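Local coordinates for chemotaxis signal transduction protein (PDB 2QDL), which probably acts as the CheW scaffold of bacterial chemotaxis, coupling chemoreceptors to the histidine kinase CheA, at residues 11-16 and 101-106. Numbering follows the deposited sequence.
Sequences PKKIVV and HEVIPI
Ile14 and Ile106 meet at an oblique angle within an antiparallel strand pair of the CheW-like beta-barrel. CD1 of Ile106 lies 3.6 Å from CG1 of Ile14. The chi1 of Ile106 (66°) sets CG1 between its backbone N and carbonyl carbon, and from there the branch reaches Ile14. Further along the same face, CG2 of Val16 packs on CG1 of Ile104 at 3.8 Å. Ile136 of strand 134-139 touches both Val16 and Ile104, and Ile14 and Val16 are buried. The first part of the Lys12 side chain runs alongside Ile106; the rest turns off to Asp27, where NZ forms a salt bridge. The other face carries Lys13, Val15, Val103 and Pro105. There the Lys13 chain bends at chi2 and chi3, and a water links its NZ to Val103 O. Ile14 and Ile104 exchange two backbone hydrogen bonds; the one from Ile14 N to Ile104 O is 2.8 Å long and nearly straight (169°). At Val16 a classic beta bulge interrupts the regular pairing, with His101 and Glu102 both opposite it. Val16 N donates to Glu102 O, while Val16 O accepts from His101 N at 2.9 Å in a more bent bond (138°). The His101 ring turns to Ser18, where NE2 hydrogen-bonds to OG.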
loop_
_atom_site.group_PDB
_atom_site.type_symbol
_atom_site.label_atom_id
_atom_site.label_comp_id
_atom_site.label_asym_id
_atom_site.label_seq_id
_atom_site.Cartn_x
_atom_site.Cartn_y
_atom_site.Cartn_z
ATOM N N PRO A 11 17.819 -4.165 9.894
ATOM C CA PRO A 11 17.370 -2.913 9.228
ATOM C C PRO A 11 15.881 -2.867 8.918
ATOM O O PRO A 11 15.253 -3.907 8.766
ATOM C CB PRO A 11 18.169 -2.883 7.928
ATOM C CG PRO A 11 19.274 -3.921 8.085
ATOM C CD PRO A 11 18.757 -4.941 9.053
ATOM N N LYS A 12 15.322 -1.661 8.830
ATOM C CA LYS A 12 13.985 -1.479 8.251
ATOM C C LYS A 12 13.968 -2.075 6.830
ATOM O O LYS A 12 14.845 -1.751 5.994
ATOM C CB LYS A 12 13.574 0.005 8.242
ATOM C CG LYS A 12 12.131 0.268 7.756
ATOM C CD LYS A 12 11.773 1.754 7.862
ATOM C CE LYS A 12 10.310 2.013 7.607
ATOM N NZ LYS A 12 9.429 1.517 8.740
ATOM N N LYS A 13 13.015 -2.963 6.555
ATOM C CA LYS A 13 12.882 -3.542 5.206
ATOM C C LYS A 13 11.604 -3.002 4.566
ATOM O O LYS A 13 10.511 -3.142 5.133
ATOM C CB LYS A 13 12.864 -5.068 5.228
ATOM C CG LYS A 13 13.975 -5.720 6.031
ATOM C CD LYS A 13 15.139 -6.180 5.190
ATOM C CE LYS A 13 14.981 -7.685 4.835
ATOM N NZ LYS A 13 16.230 -8.284 4.223
ATOM N N ILE A 14 11.760 -2.342 3.421
ATOM C CA ILE A 14 10.626 -1.825 2.664
ATOM C C ILE A 14 10.352 -2.707 1.438
ATOM O O ILE A 14 11.256 -3.013 0.664
ATOM C CB ILE A 14 10.845 -0.348 2.196
ATOM C CG1 ILE A 14 11.193 0.572 3.369
ATOM C CG2 ILE A 14 9.624 0.149 1.494
ATOM C CD1 ILE A 14 10.240 0.497 4.515
ATOM N N VAL A 15 9.101 -3.134 1.300
ATOM C CA VAL A 15 8.597 -3.764 0.074
ATOM C C VAL A 15 8.241 -2.647 -0.885
ATOM O O VAL A 15 7.411 -1.762 -0.564
ATOM C CB VAL A 15 7.338 -4.622 0.375
ATOM C CG1 VAL A 15 6.847 -5.339 -0.860
ATOM C CG2 VAL A 15 7.656 -5.619 1.487
ATOM N N VAL A 16 8.903 -2.684 -2.042
ATOM C CA VAL A 16 8.779 -1.667 -3.070
ATOM C C VAL A 16 7.932 -2.236 -4.202
ATOM O O VAL A 16 8.163 -3.355 -4.690
ATOM C CB VAL A 16 10.173 -1.167 -3.586
ATOM C CG1 VAL A 16 10.019 -0.083 -4.667
ATOM C CG2 VAL A 16 11.003 -0.611 -2.446
ATOM N N HIS A 101 8.505 -5.242 -6.819
ATOM C CA HIS A 101 9.832 -5.255 -7.446
ATOM C C HIS A 101 10.936 -5.798 -6.509
ATOM O O HIS A 101 11.629 -6.762 -6.845
ATOM C CB HIS A 101 10.173 -3.858 -7.965
ATOM C CG HIS A 101 9.266 -3.401 -9.068
ATOM N ND1 HIS A 101 9.282 -3.962 -10.329
ATOM C CD2 HIS A 101 8.293 -2.461 -9.087
ATOM C CE1 HIS A 101 8.380 -3.362 -11.086
ATOM N NE2 HIS A 101 7.741 -2.472 -10.346
ATOM N N GLU A 102 11.084 -5.182 -5.340
ATOM C CA GLU A 102 12.168 -5.533 -4.437
ATOM C C GLU A 102 11.798 -5.358 -2.982
ATOM O O GLU A 102 10.718 -4.854 -2.657
ATOM C CB GLU A 102 13.444 -4.744 -4.781
ATOM C CG GLU A 102 13.384 -3.262 -4.587
ATOM C CD GLU A 102 14.572 -2.536 -5.238
ATOM O OE1 GLU A 102 15.682 -3.099 -5.309
ATOM O OE2 GLU A 102 14.385 -1.386 -5.675
ATOM N N VAL A 103 12.695 -5.833 -2.131
ATOM C CA VAL A 103 12.640 -5.678 -0.703
ATOM C C VAL A 103 13.983 -5.061 -0.312
ATOM O O VAL A 103 15.031 -5.702 -0.412
ATOM C CB VAL A 103 12.428 -7.023 0.057
ATOM C CG1 VAL A 103 12.416 -6.786 1.558
ATOM C CG2 VAL A 103 11.123 -7.695 -0.371
ATOM N N ILE A 104 13.945 -3.801 0.107
ATOM C CA ILE A 104 15.178 -3.099 0.431
ATOM C C ILE A 104 15.325 -2.697 1.904
ATOM O O ILE A 104 14.369 -2.271 2.520
ATOM C CB ILE A 104 15.428 -1.880 -0.497
ATOM C CG1 ILE A 104 14.272 -0.903 -0.472
ATOM C CG2 ILE A 104 15.707 -2.357 -1.933
ATOM C CD1 ILE A 104 14.592 0.303 -1.282
ATOM N N PRO A 105 16.553 -2.836 2.442
ATOM C CA PRO A 105 16.885 -2.375 3.783
ATOM C C PRO A 105 17.190 -0.893 3.750
ATOM O O PRO A 105 17.808 -0.406 2.805
ATOM C CB PRO A 105 18.156 -3.156 4.108
ATOM C CG PRO A 105 18.847 -3.287 2.755
ATOM C CD PRO A 105 17.720 -3.441 1.753
ATOM N N ILE A 106 16.748 -0.164 4.760
ATOM C CA ILE A 106 17.014 1.264 4.786
ATOM C C ILE A 106 17.147 1.757 6.203
ATOM O O ILE A 106 16.529 1.212 7.132
ATOM C CB ILE A 106 15.925 2.113 4.041
ATOM C CG1 ILE A 106 14.580 2.023 4.752
ATOM C CG2 ILE A 106 15.773 1.653 2.592
ATOM C CD1 ILE A 106 13.623 3.108 4.307
HETATM O O HOH W 1 17.339 0.351 9.591
HETATM O O HOH W 2 16.259 -7.494 1.289
#